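Local coordinates for protein SusD homolog (Bacteroides thetaiotaomicron, PDB 4MRU) that probably binds host mucin O-glycans at the cell surface, as a SusD-like outer-membrane lipoprotein serving glycan uptake, at residues F45-C50 against M118-D123; A55-E60 against I428-E433; E89-Y94 against L112-I117; R451-S454 against G458-R461; E467-N472 against G492-G497. One frame throughout, in Å; residues are numbered along the deposited sequence.

Interaction 1: residues F45-C50 against M118-D123; sequences FMEAMC and MQRVTD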
# COMPACT_ATOMS: atom_id res chain seq x y z
N PHE A 45 11.68 0.33 7.74
CA PHE A 45 11.34 -1.09 7.72
C PHE A 45 10.04 -1.33 6.97
O PHE A 45 9.98 -2.16 6.07
CB PHE A 45 11.21 -1.63 9.12
CG PHE A 45 12.49 -1.57 9.93
CD1 PHE A 45 13.57 -2.36 9.57
CD2 PHE A 45 12.60 -0.74 10.99
CE1 PHE A 45 14.75 -2.29 10.27
CE2 PHE A 45 13.78 -0.67 11.74
CZ PHE A 45 14.85 -1.46 11.37
N MSE A 46 8.98 -0.64 7.38
CA MSE A 46 7.63 -0.98 6.88
C MSE A 46 7.43 -0.52 5.46
O MSE A 46 6.90 -1.25 4.63
CB MSE A 46 6.60 -0.35 7.81
CG MSE A 46 5.19 -0.76 7.50
SE MSE A 46 4.10 -0.02 8.97
CE MSE A 46 2.57 -1.29 8.67
N GLU A 47 7.90 0.68 5.14
CA GLU A 47 7.67 1.26 3.83
C GLU A 47 8.82 1.11 2.84
O GLU A 47 8.59 0.79 1.68
CB GLU A 47 7.38 2.75 4.00
CG GLU A 47 6.12 3.01 4.76
CD GLU A 47 4.89 2.66 3.97
OE1 GLU A 47 4.83 2.96 2.73
OE2 GLU A 47 3.96 2.13 4.58
N ALA A 48 10.04 1.43 3.26
CA ALA A 48 11.15 1.47 2.32
C ALA A 48 11.63 0.04 1.97
O ALA A 48 11.66 -0.36 0.82
CB ALA A 48 12.29 2.32 2.88
N MSE A 49 11.89 -0.72 3.00
CA MSE A 49 12.34 -2.12 2.84
C MSE A 49 11.20 -3.04 2.47
O MSE A 49 11.29 -3.77 1.47
CB MSE A 49 12.97 -2.56 4.13
CG MSE A 49 14.30 -1.91 4.41
SE MSE A 49 14.89 -2.76 6.09
CE MSE A 49 16.25 -1.47 6.71
N CYS A 50 10.15 -3.09 3.28
CA CYS A 50 9.06 -4.08 3.03
C CYS A 50 8.14 -3.73 1.81
O CYS A 50 8.22 -4.38 0.76
CB CYS A 50 8.27 -4.30 4.31
SG CYS A 50 6.92 -5.50 4.15
N MSE A 118 -4.66 -0.41 10.98
CA MSE A 118 -4.58 -1.85 11.14
C MSE A 118 -5.01 -2.63 9.91
O MSE A 118 -4.68 -3.83 9.80
CB MSE A 118 -5.47 -2.25 12.31
CG MSE A 118 -4.95 -1.71 13.65
SE MSE A 118 -3.12 -2.39 14.03
CE MSE A 118 -2.59 -1.12 15.45
N GLN A 119 -5.74 -2.02 8.99
CA GLN A 119 -6.01 -2.68 7.70
C GLN A 119 -4.68 -3.10 7.04
O GLN A 119 -4.54 -4.21 6.49
CB GLN A 119 -6.85 -1.79 6.77
CG GLN A 119 -7.04 -2.30 5.33
CD GLN A 119 -6.10 -1.58 4.38
OE1 GLN A 119 -6.32 -0.41 4.05
NE2 GLN A 119 -5.04 -2.24 3.97
N ARG A 120 -3.69 -2.24 7.14
CA ARG A 120 -2.39 -2.50 6.55
C ARG A 120 -1.71 -3.66 7.29
O ARG A 120 -1.12 -4.55 6.68
CB ARG A 120 -1.51 -1.26 6.60
CG ARG A 120 -1.86 -0.17 5.60
CD ARG A 120 -1.50 1.20 6.09
NE ARG A 120 -0.11 1.27 6.59
CZ ARG A 120 0.96 1.44 5.81
NH1 ARG A 120 0.83 1.51 4.48
NH2 ARG A 120 2.14 1.47 6.35
N VAL A 121 -1.79 -3.64 8.61
CA VAL A 121 -1.11 -4.65 9.40
C VAL A 121 -1.69 -6.05 9.18
O VAL A 121 -0.95 -7.00 9.00
CB VAL A 121 -1.14 -4.29 10.91
CG1 VAL A 121 -0.44 -5.33 11.75
CG2 VAL A 121 -0.49 -2.91 11.11
N THR A 122 -3.02 -6.20 9.17
CA THR A 122 -3.55 -7.52 8.90
C THR A 122 -3.22 -7.95 7.45
O THR A 122 -2.99 -9.13 7.22
CB THR A 122 -5.07 -7.68 9.16
OG1 THR A 122 -5.43 -9.06 8.93
CG2 THR A 122 -5.90 -6.81 8.29
N ASP A 123 -3.21 -7.02 6.51
CA ASP A 123 -2.85 -7.38 5.13
C ASP A 123 -1.42 -7.89 5.01
O ASP A 123 -1.14 -8.76 4.16
CB ASP A 123 -3.05 -6.20 4.17
CG ASP A 123 -4.51 -5.97 3.81
OD1 ASP A 123 -5.37 -6.79 4.21
OD2 ASP A 123 -4.78 -4.95 3.16
O HOH W 1 2.56 1.86 2.02
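R120 and E47 form a buried salt bridge between helix 104-125 and helix 40-54, within the helix-rich, TPR-like fold of the SusD family. The axes of the two short segments stay 13.2 Å apart at 48° to each other, so long side chains have to span the gap. One carboxylate oxygen takes both guanidinium bonds: R120 NH2 donates to E47 OE2 over 2.6 Å at 162°, while the bond from R120 NH1 to the same OE2, 3.2 Å, is weak. The two planar groups lie 20° from coplanar, with OE2 at the guanidinium edge. E47 OE1 is served differently, by a water 2.6 Å from OE1 that probably donates to it and accepts from R120 NH1. A bend at chi3 turns the arginine head into this position, where I428 of helix 427-437 touches both charged side chains. With a methionine in place of R120, the E47 carboxylate would probably be left in a buried setting without its counter-charge, and the bridging water without its donor. M46, extended beyond CG, crosses R120 at a slant, its SE 3.6 Å from R120 NH2, and its CE ends 4.2 Å from V121 CG2.

Interaction 2: residues A55-E60 against I428-E433; sequences AGYFGE and IESWSE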
# COMPACT_ATOMS: atom_id res chain seq x y z
N ALA A 55 6.65 -4.30 -3.73
CA ALA A 55 5.84 -3.65 -4.74
C ALA A 55 6.67 -3.36 -6.01
O ALA A 55 6.16 -2.78 -6.97
CB ALA A 55 5.25 -2.35 -4.19
N GLY A 56 7.95 -3.69 -6.00
CA GLY A 56 8.79 -3.34 -7.16
C GLY A 56 9.10 -1.87 -7.27
O GLY A 56 9.42 -1.36 -8.36
N TYR A 57 9.08 -1.16 -6.13
CA TYR A 57 9.27 0.29 -6.13
C TYR A 57 10.69 0.73 -5.76
O TYR A 57 11.21 1.69 -6.35
CB TYR A 57 8.36 0.97 -5.14
CG TYR A 57 6.88 1.08 -5.47
CD1 TYR A 57 6.38 0.92 -6.77
CD2 TYR A 57 5.99 1.46 -4.48
CE1 TYR A 57 5.02 1.10 -7.02
CE2 TYR A 57 4.64 1.61 -4.74
CZ TYR A 57 4.16 1.41 -5.99
OH TYR A 57 2.84 1.58 -6.22
N PHE A 58 11.31 0.05 -4.80
CA PHE A 58 12.61 0.44 -4.25
C PHE A 58 13.46 -0.75 -3.93
O PHE A 58 12.96 -1.81 -3.55
CB PHE A 58 12.51 1.21 -2.93
CG PHE A 58 11.62 2.39 -2.97
CD1 PHE A 58 11.88 3.42 -3.82
CD2 PHE A 58 10.50 2.42 -2.18
CE1 PHE A 58 11.04 4.50 -3.88
CE2 PHE A 58 9.64 3.50 -2.26
CZ PHE A 58 9.91 4.52 -3.12
N GLY A 59 14.76 -0.54 -4.05
CA GLY A 59 15.75 -1.47 -3.54
C GLY A 59 16.74 -0.71 -2.60
O GLY A 59 16.84 0.52 -2.62
N GLU A 60 17.47 -1.51 -1.86
CA GLU A 60 18.35 -1.05 -0.82
C GLU A 60 19.72 -0.84 -1.45
O GLU A 60 20.22 -1.65 -2.23
CB GLU A 60 18.38 -2.06 0.34
CG GLU A 60 17.02 -2.54 0.89
CD GLU A 60 16.62 -3.94 0.46
OE1 GLU A 60 17.01 -4.34 -0.65
OE2 GLU A 60 15.89 -4.61 1.23
N ILE A 428 2.86 -0.83 0.46
CA ILE A 428 2.10 -1.85 1.19
C ILE A 428 0.80 -2.10 0.40
O ILE A 428 0.43 -3.24 0.12
CB ILE A 428 1.82 -1.50 2.65
CG1 ILE A 428 3.13 -1.43 3.47
CG2 ILE A 428 0.88 -2.54 3.29
CD1 ILE A 428 3.94 -2.72 3.59
N GLU A 429 0.13 -1.05 -0.03
CA GLU A 429 -1.10 -1.25 -0.82
C GLU A 429 -0.83 -1.95 -2.15
O GLU A 429 -1.58 -2.86 -2.51
CB GLU A 429 -1.81 0.05 -1.08
CG GLU A 429 -3.08 -0.08 -1.92
CD GLU A 429 -4.17 -0.94 -1.25
OE1 GLU A 429 -4.12 -1.22 -0.04
OE2 GLU A 429 -5.08 -1.38 -1.96
N SER A 430 0.23 -1.55 -2.87
CA SER A 430 0.59 -2.16 -4.13
C SER A 430 1.02 -3.61 -3.96
O SER A 430 0.73 -4.48 -4.77
CB SER A 430 1.69 -1.35 -4.80
OG SER A 430 1.16 -0.16 -5.35
N TRP A 431 1.68 -3.90 -2.85
CA TRP A 431 2.05 -5.29 -2.56
C TRP A 431 0.79 -6.14 -2.36
O TRP A 431 0.71 -7.26 -2.88
CB TRP A 431 2.97 -5.35 -1.35
CG TRP A 431 3.36 -6.73 -0.92
CD1 TRP A 431 3.55 -7.80 -1.71
CD2 TRP A 431 3.64 -7.15 0.42
NE1 TRP A 431 3.92 -8.90 -0.96
CE2 TRP A 431 3.99 -8.53 0.35
CE3 TRP A 431 3.63 -6.52 1.66
CZ2 TRP A 431 4.33 -9.28 1.47
CZ3 TRP A 431 3.95 -7.26 2.79
CH2 TRP A 431 4.31 -8.64 2.69
N SER A 432 -0.18 -5.62 -1.60
CA SER A 432 -1.40 -6.37 -1.34
C SER A 432 -2.11 -6.60 -2.63
O SER A 432 -2.60 -7.69 -2.87
CB SER A 432 -2.27 -5.64 -0.32
OG SER A 432 -1.61 -5.59 0.91
N GLU A 433 -2.18 -5.58 -3.47
CA GLU A 433 -2.89 -5.75 -4.73
C GLU A 433 -2.18 -6.71 -5.70
O GLU A 433 -2.83 -7.38 -6.51
CB GLU A 433 -3.12 -4.38 -5.37
CG GLU A 433 -4.17 -3.59 -4.58
CD GLU A 433 -5.52 -4.30 -4.64
OE1 GLU A 433 -6.22 -4.03 -5.64
OE2 GLU A 433 -5.82 -5.17 -3.76
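S430 OG donates to Y57 OH over 2.6 Å, which joins the chain just after helix 40-54 to helix 427-437. This is the tight part of the contact, and A55 completes it: A55 CB lies 3.7 Å from S430 CB and also sits over the centre of one face of the Y57 ring, 3.8 Å above its plane. One methyl group thus fills the angle between the tyrosine ring and the serine. The chain can double back in this way because G56 ends helix 40-54 in a Schellman motif, with a positive phi of 72°. The Y57 hydroxyl is used twice, since it also bonds to the carbonyl oxygen of W420, whose ring stacks with that of Y57. A phenylalanine in place of Y57 would keep the ring but would probably leave S430 OG without this acceptor and the W420 carbonyl without its phenolic partner.

Toward W431 the packing is looser. A55 CB comes no nearer than 4.1 Å to its backbone N, and the indole, with CG anti to the backbone N (chi1 177°), leads away to bond through NE1 to M459 O. The loose side is nevertheless buried, because other helices close over it. I428 and W431 rest on C50 of helix 40-54 and on I124 of helix 104-125. Helix 408-423 brings W420 and L423 against S430, and strand 58-60 continues from the turn to pair antiparallel with strand 258-260.

Interaction 3: residues E89-Y94 against L112-I117; sequences ETYPKY and LLRVTI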
# COMPACT_ATOMS: atom_id res chain seq x y z
N GLU A 89 2.32 1.33 19.59
CA GLU A 89 2.16 2.79 19.53
C GLU A 89 0.72 3.21 19.29
O GLU A 89 0.33 4.31 19.69
CB GLU A 89 3.04 3.36 18.47
CG GLU A 89 4.51 3.27 18.84
CD GLU A 89 5.46 3.82 17.79
OE1 GLU A 89 5.04 4.71 17.02
OE2 GLU A 89 6.63 3.37 17.75
N THR A 90 -0.06 2.37 18.62
CA THR A 90 -1.43 2.72 18.30
C THR A 90 -2.30 2.71 19.56
O THR A 90 -3.05 3.67 19.81
CB THR A 90 -2.05 1.79 17.23
OG1 THR A 90 -1.36 1.98 15.99
CG2 THR A 90 -3.49 2.11 17.01
N TYR A 91 -2.22 1.65 20.35
CA TYR A 91 -3.27 1.42 21.33
C TYR A 91 -3.24 2.39 22.51
O TYR A 91 -4.31 2.76 22.99
CB TYR A 91 -3.26 -0.03 21.81
CG TYR A 91 -4.04 -0.86 20.82
CD1 TYR A 91 -5.43 -0.86 20.83
CD2 TYR A 91 -3.40 -1.53 19.79
CE1 TYR A 91 -6.15 -1.54 19.89
CE2 TYR A 91 -4.10 -2.22 18.82
CZ TYR A 91 -5.48 -2.23 18.87
OH TYR A 91 -6.19 -2.92 17.91
N PRO A 92 -2.07 2.82 22.97
CA PRO A 92 -2.14 3.88 24.00
C PRO A 92 -2.80 5.20 23.49
O PRO A 92 -3.49 5.89 24.25
CB PRO A 92 -0.65 4.10 24.38
CG PRO A 92 0.06 2.85 23.91
CD PRO A 92 -0.68 2.45 22.66
N LYS A 93 -2.64 5.51 22.21
CA LYS A 93 -3.27 6.74 21.69
C LYS A 93 -4.77 6.53 21.52
O LYS A 93 -5.58 7.39 21.92
CB LYS A 93 -2.63 7.16 20.38
CG LYS A 93 -1.15 7.51 20.48
CD LYS A 93 -0.61 7.73 19.07
CE LYS A 93 0.88 8.10 19.06
NZ LYS A 93 1.67 7.10 19.80
N TYR A 94 -5.14 5.38 20.96
CA TYR A 94 -6.55 5.01 20.78
C TYR A 94 -7.28 5.02 22.11
O TYR A 94 -8.35 5.64 22.24
CB TYR A 94 -6.68 3.62 20.12
CG TYR A 94 -8.14 3.23 19.84
CD1 TYR A 94 -8.86 3.89 18.86
CD2 TYR A 94 -8.79 2.24 20.56
CE1 TYR A 94 -10.18 3.58 18.59
CE2 TYR A 94 -10.13 1.91 20.30
CZ TYR A 94 -10.82 2.61 19.32
OH TYR A 94 -12.13 2.38 19.00
N LEU A 112 -11.99 5.23 13.10
CA LEU A 112 -11.66 5.23 11.68
C LEU A 112 -10.15 5.17 11.49
O LEU A 112 -9.69 4.47 10.61
CB LEU A 112 -12.24 6.48 11.00
CG LEU A 112 -11.82 6.82 9.58
CD1 LEU A 112 -12.18 5.64 8.68
CD2 LEU A 112 -12.49 8.10 9.09
N LEU A 113 -9.40 5.88 12.33
CA LEU A 113 -7.96 5.87 12.21
C LEU A 113 -7.40 4.52 12.62
O LEU A 113 -6.49 4.01 11.98
CB LEU A 113 -7.35 6.97 13.03
CG LEU A 113 -7.60 8.35 12.45
CD1 LEU A 113 -7.23 9.38 13.48
CD2 LEU A 113 -6.83 8.59 11.14
N ARG A 114 -7.97 3.90 13.66
CA ARG A 114 -7.51 2.58 14.04
C ARG A 114 -7.72 1.56 12.91
O ARG A 114 -6.84 0.75 12.62
CB ARG A 114 -8.18 2.14 15.31
CG ARG A 114 -7.96 0.67 15.62
CD ARG A 114 -8.39 0.42 17.04
NE ARG A 114 -8.45 -0.99 17.38
CZ ARG A 114 -9.53 -1.75 17.34
NH1 ARG A 114 -10.72 -1.27 16.93
NH2 ARG A 114 -9.43 -3.01 17.73
N VAL A 115 -8.89 1.58 12.28
CA VAL A 115 -9.12 0.72 11.16
C VAL A 115 -8.08 1.00 10.07
O VAL A 115 -7.51 0.10 9.48
CB VAL A 115 -10.53 0.88 10.59
CG1 VAL A 115 -10.65 0.16 9.26
CG2 VAL A 115 -11.58 0.38 11.58
N THR A 116 -7.87 2.27 9.75
CA THR A 116 -6.96 2.62 8.67
C THR A 116 -5.53 2.09 8.94
O THR A 116 -4.88 1.57 8.06
CB THR A 116 -6.96 4.16 8.47
OG1 THR A 116 -8.30 4.60 8.23
CG2 THR A 116 -6.05 4.57 7.32
N ILE A 117 -5.04 2.25 10.17
CA ILE A 117 -3.72 1.76 10.55
C ILE A 117 -3.65 0.25 10.42
O ILE A 117 -2.72 -0.32 9.84
CB ILE A 117 -3.42 2.12 12.03
CG1 ILE A 117 -3.24 3.61 12.17
CG2 ILE A 117 -2.16 1.41 12.51
CD1 ILE A 117 -3.38 4.13 13.59
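The ring of Y94 carries R114 CD over one face, the methylene standing 3.7 Å from the ring centroid and only 1° off the ring normal, a nearly ideal CH-pi contact. The charged end has moved past the ring, with R114 CZ 5.2 Å from the same centroid, so any cation-pi attraction to Y94 is at most weak. The Y91 hydroxyl meets the guanidinium at its edge, near its plane, and is gripped side-on by two nitrogens. R114 NE donates to Y91 OH over 3.0 Å at 159°, and R114 NH2 reaches the same oxygen at 3.2 Å. The arginine can touch one tyrosine with its methylene and the other with its head because its CG is anti to the backbone N and the chain runs straight out to NE. The remaining nitrogen, NH1, forms a salt bridge with E162 of helix 152-173, and Y130 adds a cation-pi contact, so the buried charge has partners on several sides.

A turn further along, T90 and I117 reach toward each other tip to tip. T90 OG1 lies 3.6 Å from I117 CG2, a purely packing contact, as its hydrogen bond goes to V86 O within its own helix. Helix 81-100 is kinked at P92, whose N has no bond to the turn before. The segment axes run 11.0 Å apart at 174°, which makes helices 81-100 and 104-125 an antiparallel hairpin of consecutive helices, the arrangement from which TPR-like folds are built.

Interaction 4: residues R451-S454 against G458-R461; sequences RNVS and GMRR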
# COMPACT_ATOMS: atom_id res chain seq x y z
N ARG A 451 12.80 -18.64 3.44
CA ARG A 451 12.46 -19.92 4.02
C ARG A 451 11.03 -20.24 3.62
O ARG A 451 10.10 -19.52 4.02
CB ARG A 451 12.59 -19.87 5.55
CG ARG A 451 12.65 -21.28 6.12
CD ARG A 451 11.73 -21.51 7.29
NE ARG A 451 11.62 -22.95 7.54
CZ ARG A 451 12.51 -23.68 8.22
NH1 ARG A 451 13.58 -23.12 8.77
NH2 ARG A 451 12.30 -24.97 8.37
N ASN A 452 10.86 -21.26 2.78
CA ASN A 452 9.56 -21.62 2.16
C ASN A 452 8.92 -20.50 1.33
O ASN A 452 7.70 -20.49 1.19
CB ASN A 452 8.56 -22.10 3.19
CG ASN A 452 9.04 -23.32 3.93
OD1 ASN A 452 9.61 -23.23 5.01
ND2 ASN A 452 8.87 -24.47 3.31
N VAL A 453 9.75 -19.64 0.72
CA VAL A 453 9.31 -18.60 -0.19
C VAL A 453 9.79 -18.94 -1.60
O VAL A 453 10.99 -19.19 -1.82
CB VAL A 453 9.86 -17.22 0.21
CG1 VAL A 453 9.28 -16.13 -0.69
CG2 VAL A 453 9.60 -16.94 1.68
N SER A 454 8.86 -18.96 -2.54
CA SER A 454 9.19 -19.32 -3.93
C SER A 454 9.59 -18.09 -4.73
O SER A 454 9.03 -16.98 -4.59
CB SER A 454 8.01 -20.04 -4.62
OG SER A 454 7.11 -19.07 -5.16
N GLY A 458 6.91 -15.04 -4.99
CA GLY A 458 7.32 -13.94 -4.13
C GLY A 458 6.83 -14.03 -2.69
O GLY A 458 6.31 -15.06 -2.26
N MSE A 459 7.05 -12.96 -1.95
CA MSE A 459 6.59 -12.89 -0.56
C MSE A 459 5.09 -12.76 -0.53
O MSE A 459 4.52 -11.88 -1.19
CB MSE A 459 7.14 -11.71 0.23
CG MSE A 459 8.60 -11.86 0.51
SE MSE A 459 9.00 -13.09 1.97
CE MSE A 459 9.00 -12.11 3.69
N ARG A 460 4.44 -13.62 0.24
CA ARG A 460 2.99 -13.67 0.37
C ARG A 460 2.48 -13.02 1.67
O ARG A 460 1.33 -12.63 1.77
CB ARG A 460 2.54 -15.13 0.27
CG ARG A 460 3.02 -15.87 -0.97
CD ARG A 460 2.90 -15.07 -2.27
NE ARG A 460 1.55 -14.89 -2.68
CZ ARG A 460 1.16 -14.40 -3.85
NH1 ARG A 460 2.04 -13.96 -4.75
NH2 ARG A 460 -0.12 -14.28 -4.10
N ARG A 461 3.39 -12.84 2.62
CA ARG A 461 3.16 -12.18 3.86
C ARG A 461 4.50 -12.00 4.57
O ARG A 461 5.52 -12.54 4.14
CB ARG A 461 2.22 -13.00 4.74
CG ARG A 461 2.78 -14.39 5.08
CD ARG A 461 1.82 -15.19 5.93
NE ARG A 461 1.69 -14.72 7.30
CZ ARG A 461 2.51 -15.02 8.32
NH1 ARG A 461 3.59 -15.77 8.14
NH2 ARG A 461 2.25 -14.54 9.54
O HOH W 2 6.27 -17.80 -2.26
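V453 and M459 meet through apolar side chains in the long connection between helices 427-437 and 466-471. The valine CB points toward the 458-461 segment, and its two methyls divide the work. CG1, anti to the backbone N (chi1 -175°), rests 3.5 Å from G458 O, a methyl laid against a carbonyl oxygen. CG2 goes to the selenium, 3.9 Å from M459 SE, and SE also lies 4.0 Å from V453 CG1, so the large atom touches both branches. M459 arrives there indirectly: its CB points away from residues 451-454, and bends at chi2 and chi3 fold the chain back until SE faces the valine. Both side chains also pack against Y72.

The backbone beside them closes an alpha-turn, in which G458 N donates to S454 O, four residues earlier, over 2.9 Å at 146°. G458 occupies a positive-phi conformation (75°), one that comes easily to glycine. A water forms a second link across the turn, accepting from S454 N and donating to G458 O over 2.7 Å. That carbonyl therefore has a polar partner in the water as well as its methyl neighbour. S454 OG accepts from A457 N within the turn. Past the valine contact the chain is tied to the helical core, where R460 O accepts from NH1 of R435, a residue of helix 427-437.

Interaction 5: residues E467-N472 against G492-G497; sequences EEYTQN and GGDTGG
An inverse gamma turn centred on D494 presents its carboxylate to Y469 of helix 466-471, a surface contact between this short helix and the glycine-rich loop that follows helix 473-486. The turn is closed by T495 N donating to G493 O over 2.8 Å. It is followed by an ST turn in which G497 N bonds to T495 OG1, 3.1 Å away. The two side chains come from opposite directions, and D494 has its CG anti to the backbone N (chi1 -180°), which carries the carboxylate out toward the tyrosine. Y469 OH donates to D494 OD2 over 2.5 Å, a very short separation. OD2 lies at the edge of the ring, near its plane, 3.4 Å from Y469 CE1, and the ring and carboxylate planes are only 17° apart. On its way to the aspartate the Y469 ring packs on L476 and I480 of helix 473-486. The other oxygen, D494 OD1, forms a salt bridge with R461 and accepts from Y464 N. A phenol facing a carboxylate at such a distance is consistent with a strong, charge-assisted hydrogen bond, while R461 probably offsets the aspartate's negative charge from its other oxygen.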
# COMPACT_ATOMS: atom_id res chain seq x y z
N GLU A 467 9.72 -11.53 19.18
CA GLU A 467 9.10 -11.12 20.43
C GLU A 467 7.79 -11.90 20.69
O GLU A 467 7.50 -12.33 21.80
CB GLU A 467 8.82 -9.62 20.43
CG GLU A 467 10.08 -8.74 20.50
CD GLU A 467 10.90 -8.64 19.19
OE1 GLU A 467 10.53 -9.20 18.13
OE2 GLU A 467 11.96 -7.98 19.21
N GLU A 468 7.02 -12.10 19.64
CA GLU A 468 5.79 -12.85 19.81
C GLU A 468 6.08 -14.28 20.22
O GLU A 468 5.37 -14.84 21.10
CB GLU A 468 4.97 -12.79 18.54
CG GLU A 468 4.35 -11.41 18.34
CD GLU A 468 3.36 -11.02 19.42
OE1 GLU A 468 2.26 -11.66 19.52
OE2 GLU A 468 3.67 -10.07 20.18
N TYR A 469 7.15 -14.84 19.68
CA TYR A 469 7.52 -16.22 20.02
C TYR A 469 7.97 -16.28 21.48
O TYR A 469 7.67 -17.23 22.18
CB TYR A 469 8.62 -16.76 19.09
CG TYR A 469 8.13 -17.21 17.73
CD1 TYR A 469 7.93 -16.28 16.70
CD2 TYR A 469 7.89 -18.53 17.46
CE1 TYR A 469 7.48 -16.69 15.45
CE2 TYR A 469 7.46 -18.95 16.19
CZ TYR A 469 7.22 -18.02 15.21
OH TYR A 469 6.79 -18.39 13.94
N THR A 470 8.71 -15.28 21.93
CA THR A 470 9.34 -15.37 23.26
C THR A 470 8.39 -14.92 24.36
O THR A 470 8.40 -15.50 25.42
CB THR A 470 10.67 -14.56 23.35
OG1 THR A 470 10.42 -13.19 23.11
CG2 THR A 470 11.68 -15.06 22.35
N GLN A 471 7.59 -13.90 24.09
CA GLN A 471 6.79 -13.23 25.10
C GLN A 471 5.33 -13.53 25.01
O GLN A 471 4.61 -13.22 25.94
CB GLN A 471 6.84 -11.70 24.97
CG GLN A 471 8.16 -11.03 24.64
CD GLN A 471 9.06 -10.86 25.82
OE1 GLN A 471 9.05 -9.83 26.48
NE2 GLN A 471 9.85 -11.88 26.10
N ASN A 472 4.85 -13.99 23.85
CA ASN A 472 3.41 -14.18 23.64
C ASN A 472 3.08 -15.54 23.02
O ASN A 472 2.23 -15.65 22.15
CB ASN A 472 2.88 -13.01 22.79
CG ASN A 472 1.37 -12.86 22.85
OD1 ASN A 472 0.74 -13.22 23.85
ND2 ASN A 472 0.79 -12.26 21.81
N GLY A 492 4.38 -24.16 5.31
CA GLY A 492 5.12 -24.35 6.54
C GLY A 492 4.68 -23.45 7.68
O GLY A 492 5.45 -23.24 8.64
N GLY A 493 3.50 -22.88 7.61
CA GLY A 493 3.01 -22.13 8.76
C GLY A 493 3.47 -20.69 8.70
O GLY A 493 3.19 -20.00 7.70
N ASP A 494 4.14 -20.23 9.76
CA ASP A 494 4.53 -18.81 9.85
C ASP A 494 5.77 -18.55 8.99
O ASP A 494 6.87 -18.40 9.50
CB ASP A 494 4.78 -18.39 11.30
CG ASP A 494 5.18 -16.94 11.44
OD1 ASP A 494 4.75 -16.07 10.64
OD2 ASP A 494 5.89 -16.62 12.45
N THR A 495 5.53 -18.50 7.69
CA THR A 495 6.57 -18.18 6.72
C THR A 495 6.07 -17.13 5.74
O THR A 495 4.88 -16.91 5.59
CB THR A 495 6.96 -19.39 5.91
OG1 THR A 495 5.89 -19.74 4.99
CG2 THR A 495 7.25 -20.59 6.81
N GLY A 496 7.00 -16.58 4.99
CA GLY A 496 6.67 -15.68 3.91
C GLY A 496 5.93 -16.35 2.74
O GLY A 496 5.44 -15.63 1.88
N GLY A 497 5.91 -17.67 2.65
CA GLY A 497 5.22 -18.36 1.57
C GLY A 497 3.73 -18.62 1.77
O GLY A 497 2.97 -18.85 0.81

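Overall arrangement
Interactions 1, 2 and 3 follow the helical body, whereas interaction 4 lies in the loop between helices 427-437 and 466-471, and interaction 5 joins helix 466-471 to the loop after helix 473-486. Interaction 3 shares helix 104-125 with interaction 1, is nested inside its chain loop and has its centre 14 Å away; M118 CE touches T90. Interactions 1 and 2 cross along the sequence, with centres 10 Å apart, and I428 packs on both helices of interaction 1. W431 connects interaction 2 to interaction 4, while R461-D494 and R460-G496 connect interaction 4 to interaction 5. Touching neighbours thus run from helix 81-100 to the loop after helix 473-486, tying distant sequence regions into one body.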